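Local atomic coordinates of ferredoxin (PDB entry 1H98), a protein that carries electrons between partners in many metabolic reactions, using one [3Fe-4S] and one [4Fe-4S] cluster as its redox centres. Residues H2-C5 with E6-G10; E18-P21 with V22-Y26. All blocks are in the same frame, centred on the assembly; numbering follows the deposited sequence.

Contact 1: residues H2-C5 with E6-G10; sequences HVIC and EPCIG. Unlike the reference sequence in segment 6-10: Glu6 (reference Gln). With F3S (Fe3-s4 cluster), chain C; SF4 (iron/sulfur cluster), chain B.
Ile4 reaches Cys8 round the turn that follows strand 2-4, its CG2 methyl pressed against Cys8 CB at 3.5 Å, closer than usual for two carbons. The isoleucine forks at CB: CG2, anti to the backbone N, meets both Cys8 CB and the bridging sulfide S3 of the three-iron cluster, while CG1 and CD1 run along the same sulfide, CD1 at 3.9 Å. One bond beyond its own CB, Cys8 SG, set anti to the backbone N (chi1 -174°), binds iron FE3 at 2.2 Å. This is the entry to the first cysteine-bearing loop of a seven-iron bacterial ferredoxin, where a strand paired with strand 54-56 leads into a 3-10 turn. A weak bond from Cys8 N to Cys5 O, 3.3 Å long at 165°, spans the turn, followed by Ile9 N to Glu6 O at 3.0 Å. Pro7 CD comes within 4.1 Å of Cys5 CB, and Trp64 packs against both residues. Glu6 turns its CB away from residues 2-5, and its OE1 hydrogen-bonds to Tyr67 OH of helix 66-74. At the strand's other end, the His2 ring lays one face over the four-iron cluster, sulfide S2 3.4 Å above the ring plane and offset toward its rim; ND1 hydrogen-bonds to Asp41 OD1.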
ATOM      1  N   HIS A   2       1.554  -5.977   2.858  1.00 14.93           N
ATOM      2  CA  HIS A   2       0.290  -5.366   2.447  1.00 12.98           C
ATOM      3  C   HIS A   2       0.611  -4.598   1.163  1.00 12.56           C
ATOM      4  O   HIS A   2       1.770  -4.255   0.922  1.00 12.28           O
ATOM      5  CB  HIS A   2      -0.269  -4.440   3.530  1.00 12.23           C
ATOM      6  CG  HIS A   2      -1.067  -5.155   4.578  1.00 13.52           C
ATOM      7  ND1 HIS A   2      -0.590  -6.257   5.256  1.00 14.34           N
ATOM      8  CD2 HIS A   2      -2.312  -4.929   5.058  1.00 14.08           C
ATOM      9  CE1 HIS A   2      -1.507  -6.681   6.108  1.00 14.33           C
ATOM     10  NE2 HIS A   2      -2.563  -5.892   6.007  1.00 15.95           N
ATOM     11  N   VAL A   3      -0.397  -4.344   0.339  1.00 12.02           N
ATOM     12  CA  VAL A   3      -0.193  -3.681  -0.942  1.00 11.91           C
ATOM     13  C   VAL A   3      -1.184  -2.545  -1.174  1.00 12.01           C
ATOM     14  O   VAL A   3      -2.368  -2.696  -0.892  1.00 13.18           O
ATOM     15  CB  VAL A   3      -0.352  -4.724  -2.097  1.00 11.28           C
ATOM     16  CG1 VAL A   3      -0.146  -4.072  -3.457  1.00 13.14           C
ATOM     17  CG2 VAL A   3       0.634  -5.891  -1.906  1.00 13.27           C
ATOM     18  N   ILE A   4      -0.694  -1.402  -1.657  1.00 11.62           N
ATOM     19  CA  ILE A   4      -1.572  -0.270  -1.953  1.00 12.47           C
ATOM     20  C   ILE A   4      -2.004  -0.424  -3.410  1.00 13.20           C
ATOM     21  O   ILE A   4      -1.168  -0.461  -4.325  1.00 12.93           O
ATOM     22  CB  ILE A   4      -0.871   1.105  -1.735  1.00 12.31           C
ATOM     23  CG1 ILE A   4      -0.571   1.309  -0.244  1.00 12.32           C
ATOM     24  CG2 ILE A   4      -1.749   2.232  -2.274  1.00 10.20           C
ATOM     25  CD1 ILE A   4       0.124   2.613   0.088  1.00  9.40           C
ATOM     26  N   CYS A   5      -3.307  -0.542  -3.618  1.00 12.09           N
ATOM     27  CA  CYS A   5      -3.843  -0.740  -4.953  1.00 12.87           C
ATOM     28  C   CYS A   5      -4.379   0.516  -5.637  1.00 14.70           C
ATOM     29  O   CYS A   5      -4.207   1.637  -5.149  1.00 15.36           O
ATOM     30  CB  CYS A   5      -4.880  -1.868  -4.928  1.00 12.97           C
ATOM     31  SG  CYS A   5      -4.212  -3.437  -4.279  1.00 15.07           S
ATOM     32  N   GLU A   6      -5.067   0.302  -6.754  1.00 14.32           N
ATOM     33  CA  GLU A   6      -5.624   1.358  -7.591  1.00 15.75           C
ATOM     34  C   GLU A   6      -6.315   2.589  -6.992  1.00 14.78           C
ATOM     35  O   GLU A   6      -6.022   3.712  -7.401  1.00 15.54           O
ATOM     36  CB  GLU A   6      -6.537   0.727  -8.639  1.00 18.07           C
ATOM     37  CG  GLU A   6      -7.027   1.690  -9.691  1.00 24.90           C
ATOM     38  CD  GLU A   6      -7.538   0.972 -10.916  1.00 32.23           C
ATOM     39  OE1 GLU A   6      -6.722   0.303 -11.601  1.00 35.06           O
ATOM     40  OE2 GLU A   6      -8.753   1.078 -11.189  1.00 36.24           O
ATOM     41  N   PRO A   7      -7.223   2.406  -6.017  1.00 13.15           N
ATOM     42  CA  PRO A   7      -7.925   3.553  -5.419  1.00 14.50           C
ATOM     43  C   PRO A   7      -7.075   4.729  -4.911  1.00 14.69           C
ATOM     44  O   PRO A   7      -7.566   5.857  -4.818  1.00 14.71           O
ATOM     45  CB  PRO A   7      -8.730   2.901  -4.291  1.00 15.02           C
ATOM     46  CG  PRO A   7      -9.003   1.538  -4.824  1.00 11.86           C
ATOM     47  CD  PRO A   7      -7.664   1.152  -5.385  1.00 11.23           C
ATOM     48  N   CYS A   8      -5.814   4.466  -4.579  1.00 14.54           N
ATOM     49  CA  CYS A   8      -4.914   5.503  -4.072  1.00 15.25           C
ATOM     50  C   CYS A   8      -4.580   6.540  -5.139  1.00 15.20           C
ATOM     51  O   CYS A   8      -4.366   7.711  -4.822  1.00 15.95           O
ATOM     52  CB  CYS A   8      -3.607   4.880  -3.548  1.00 13.09           C
ATOM     53  SG  CYS A   8      -2.459   6.045  -2.737  1.00 12.80           S
ATOM     54  N   ILE A   9      -4.545   6.104  -6.394  1.00 14.41           N
ATOM     55  CA  ILE A   9      -4.218   6.984  -7.507  1.00 16.34           C
ATOM     56  C   ILE A   9      -5.232   8.115  -7.616  1.00 17.74           C
ATOM     57  O   ILE A   9      -6.438   7.884  -7.673  1.00 18.85           O
ATOM     58  CB  ILE A   9      -4.155   6.199  -8.833  1.00 16.11           C
ATOM     59  CG1 ILE A   9      -3.108   5.087  -8.728  1.00 14.57           C
ATOM     60  CG2 ILE A   9      -3.811   7.136  -9.996  1.00 16.06           C
ATOM     61  CD1 ILE A   9      -3.030   4.203  -9.956  1.00 14.91           C
ATOM     62  N   GLY A  10      -4.732   9.343  -7.634  1.00 19.24           N
ATOM     63  CA  GLY A  10      -5.608  10.493  -7.729  1.00 19.30           C
ATOM     64  C   GLY A  10      -6.168  10.901  -6.382  1.00 20.79           C
ATOM     65  O   GLY A  10      -6.923  11.866  -6.296  1.00 22.94           O
TER
HETATM   66 FE1  F3S C 108      -2.712   5.855   2.042  1.00 15.57          FE
HETATM   67 FE3  F3S C 108      -3.259   6.175  -0.683  1.00 14.65          FE
HETATM   68 FE4  F3S C 108      -5.261   5.475   1.098  1.00 16.02          FE
HETATM   69  S1  F3S C 108      -1.891   7.488   0.623  1.00 20.88           S
HETATM   70  S2  F3S C 108      -4.644   6.590   3.029  1.00 22.18           S
HETATM   71  S3  F3S C 108      -3.385   4.190   0.565  1.00 20.81           S
HETATM   72  S4  F3S C 108      -5.395   7.017  -0.601  1.00 21.17           S
HETATM   73 FE1  SF4 B 107       2.633  -2.974   6.782  1.00 16.83          FE
HETATM   74 FE2  SF4 B 107       2.701  -0.472   7.991  1.00 17.29          FE
HETATM   75 FE3  SF4 B 107       0.335  -1.435   6.929  1.00 16.15          FE
HETATM   76 FE4  SF4 B 107       1.404  -2.522   9.230  1.00 23.94          FE
HETATM   77  S1  SF4 B 107       0.604  -0.358   8.968  1.00 22.27           S
HETATM   78  S2  SF4 B 107       0.515  -3.695   7.369  1.00 22.42           S
HETATM   79  S3  SF4 B 107       3.659  -2.427   8.792  1.00 22.33           S
HETATM   80  S4  SF4 B 107       2.288  -0.922   5.746  1.00 21.08           S

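Contact 2: residues E18-P21 with V22-Y26; sequences EVCP and VECIY. With SF4 (iron/sulfur cluster), chain B.
Cys20 SG is held from two directions: it binds iron FE2 of the four-iron cluster at 2.3 Å and takes a nearly linear N-H...S bond from Cys24 N, 3.6 Å long at 171°. Cys20 stands at the Cys-Pro end of the first cysteine motif, whose last cysteine crosses to the other cluster, as in bacterial two-cluster ferredoxins. The N-H...S bond to a cysteinate ligand would be expected to draw off some of its negative charge. SG lies anti to its backbone N (chi1 180°), which turns it inward to the cluster. Behind it, Glu23 N donates to Cys20 O at 3.3 Å, closing a type I beta turn over Pro21 and Val22. Around the ligand the wall is largely apolar. Pro21 sets CD beside sulfide S1 and touches Cys42, another ligand of this cluster, while Val22 puts CG2 against sulfide S3 at 3.5 Å. Ile25, at the start of strand 25-27, comes in from the other end of the loop with CG1 alongside S4 and CD1 near Cys20 CB. Cys24 binds no iron; its SG stops 3.6 Å from sulfide S4 and 3.7 Å from Cys20 SG.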
ATOM      1  N   GLU A  18       0.352   7.865   8.887  1.00 19.48           N
ATOM      2  CA  GLU A  18       0.409   8.140  10.317  1.00 22.23           C
ATOM      3  C   GLU A  18       0.137   6.971  11.264  1.00 21.45           C
ATOM      4  O   GLU A  18       0.445   7.063  12.452  1.00 22.56           O
ATOM      5  CB  GLU A  18      -0.467   9.343  10.679  1.00 25.46           C
ATOM      6  CG  GLU A  18      -1.937   9.187  10.366  1.00 28.20           C
ATOM      7  N   VAL A  19      -0.417   5.875  10.758  1.00 17.23           N
ATOM      8  CA  VAL A  19      -0.695   4.739  11.622  1.00 16.52           C
ATOM      9  C   VAL A  19       0.310   3.594  11.478  1.00 18.74           C
ATOM     10  O   VAL A  19       0.316   2.668  12.288  1.00 20.48           O
ATOM     11  CB  VAL A  19      -2.141   4.209  11.431  1.00 17.27           C
ATOM     12  CG1 VAL A  19      -3.143   5.315  11.710  1.00 17.72           C
ATOM     13  CG2 VAL A  19      -2.336   3.655  10.023  1.00 17.97           C
ATOM     14  N   CYS A  20       1.169   3.653  10.464  1.00 18.08           N
ATOM     15  CA  CYS A  20       2.156   2.591  10.250  1.00 17.56           C
ATOM     16  C   CYS A  20       3.286   2.654  11.285  1.00 18.45           C
ATOM     17  O   CYS A  20       4.092   3.581  11.280  1.00 19.24           O
ATOM     18  CB  CYS A  20       2.713   2.660   8.826  1.00 15.64           C
ATOM     19  SG  CYS A  20       3.938   1.391   8.469  1.00 17.02           S
ATOM     20  N   PRO A  21       3.407   1.618  12.134  1.00 19.34           N
ATOM     21  CA  PRO A  21       4.441   1.568  13.174  1.00 20.52           C
ATOM     22  C   PRO A  21       5.890   1.554  12.691  1.00 22.61           C
ATOM     23  O   PRO A  21       6.792   1.951  13.431  1.00 23.59           O
ATOM     24  CB  PRO A  21       4.102   0.283  13.926  1.00 20.46           C
ATOM     25  CG  PRO A  21       3.533  -0.591  12.850  1.00 21.77           C
ATOM     26  CD  PRO A  21       2.617   0.373  12.130  1.00 20.16           C
ATOM     27  N   VAL A  22       6.120   1.065  11.475  1.00 21.59           N
ATOM     28  CA  VAL A  22       7.477   0.993  10.936  1.00 21.24           C
ATOM     29  C   VAL A  22       7.783   2.023   9.856  1.00 21.39           C
ATOM     30  O   VAL A  22       8.882   2.025   9.298  1.00 22.40           O
ATOM     31  CB  VAL A  22       7.817  -0.426  10.411  1.00 21.49           C
ATOM     32  CG1 VAL A  22       7.871  -1.408  11.572  1.00 24.41           C
ATOM     33  CG2 VAL A  22       6.790  -0.881   9.383  1.00 20.38           C
ATOM     34  N   GLU A  23       6.814   2.895   9.572  1.00 19.68           N
ATOM     35  CA  GLU A  23       6.962   3.948   8.563  1.00 20.89           C
ATOM     36  C   GLU A  23       7.496   3.429   7.225  1.00 18.83           C
ATOM     37  O   GLU A  23       8.451   3.979   6.672  1.00 19.86           O
ATOM     38  CB  GLU A  23       7.878   5.064   9.089  1.00 24.69           C
ATOM     39  CG  GLU A  23       7.428   5.689  10.412  1.00 29.86           C
ATOM     40  CD  GLU A  23       8.486   6.593  11.044  1.00 34.02           C
ATOM     41  OE1 GLU A  23       9.653   6.583  10.587  1.00 35.90           O
ATOM     42  OE2 GLU A  23       8.151   7.314  12.009  1.00 36.24           O
ATOM     43  N   CYS A  24       6.855   2.394   6.692  1.00 16.57           N
ATOM     44  CA  CYS A  24       7.275   1.814   5.426  1.00 15.12           C
ATOM     45  C   CYS A  24       6.351   2.150   4.250  1.00 13.19           C
ATOM     46  O   CYS A  24       6.324   1.433   3.251  1.00 13.04           O
ATOM     47  CB  CYS A  24       7.421   0.301   5.573  1.00 15.60           C
ATOM     48  SG  CYS A  24       5.881  -0.552   5.942  1.00 16.52           S
ATOM     49  N   ILE A  25       5.591   3.234   4.372  1.00 13.05           N
ATOM     50  CA  ILE A  25       4.690   3.669   3.305  1.00 12.55           C
ATOM     51  C   ILE A  25       5.318   4.935   2.731  1.00 14.09           C
ATOM     52  O   ILE A  25       5.498   5.928   3.449  1.00 15.44           O
ATOM     53  CB  ILE A  25       3.265   3.949   3.826  1.00 11.97           C
ATOM     54  CG1 ILE A  25       2.675   2.672   4.439  1.00 12.18           C
ATOM     55  CG2 ILE A  25       2.374   4.448   2.683  1.00 12.25           C
ATOM     56  CD1 ILE A  25       1.293   2.837   5.036  1.00 12.00           C
ATOM     57  N   TYR A  26       5.651   4.894   1.443  1.00 12.39           N
ATOM     58  CA  TYR A  26       6.335   5.999   0.784  1.00 13.03           C
ATOM     59  C   TYR A  26       5.634   6.555  -0.455  1.00 14.60           C
ATOM     60  O   TYR A  26       4.853   5.864  -1.115  1.00 13.45           O
ATOM     61  CB  TYR A  26       7.743   5.552   0.376  1.00 12.69           C
ATOM     62  CG  TYR A  26       8.561   4.916   1.479  1.00 15.42           C
ATOM     63  CD1 TYR A  26       9.316   5.703   2.351  1.00 16.63           C
ATOM     64  CD2 TYR A  26       8.606   3.525   1.633  1.00 14.14           C
ATOM     65  CE1 TYR A  26      10.101   5.131   3.344  1.00 15.25           C
ATOM     66  CE2 TYR A  26       9.391   2.941   2.623  1.00 14.79           C
ATOM     67  CZ  TYR A  26      10.135   3.755   3.473  1.00 16.55           C
ATOM     68  OH  TYR A  26      10.926   3.194   4.439  1.00 18.07           O
TER
HETATM   69 FE1  SF4 B 107       2.633  -2.974   6.782  1.00 16.83          FE
HETATM   70 FE2  SF4 B 107       2.701  -0.472   7.991  1.00 17.29          FE
HETATM   71 FE3  SF4 B 107       0.335  -1.435   6.929  1.00 16.15          FE
HETATM   72 FE4  SF4 B 107       1.404  -2.522   9.230  1.00 23.94          FE
HETATM   73  S1  SF4 B 107       0.604  -0.358   8.968  1.00 22.27           S
HETATM   74  S2  SF4 B 107       0.515  -3.695   7.369  1.00 22.42           S
HETATM   75  S3  SF4 B 107       3.659  -2.427   8.792  1.00 22.33           S
HETATM   76  S4  SF4 B 107       2.288  -0.922   5.746  1.00 21.08           S

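Overall arrangement
Both contacts lie early in the chain, in series, with helix 15-19 leading from the loop of contact 1 into contact 2. Their centres are about 15 Å apart, on opposite sides of the chain's centre, yet they meet where Ile4 CD1 packs on Ile25 CG2 at 3.9 Å. The four-iron cluster is shared: His2 faces it from contact 1, and Cys20 binds it from contact 2. The three-iron cluster takes Cys8 from contact 1, and the nearest atoms of the Ile25 side chain of contact 2 and this cluster are about 5 Å apart. Ile4 and Ile25 both also touch Phe32 and Ile34 of strand 32-34, so apolar side chains from three strands meet in the region of the two redox centres.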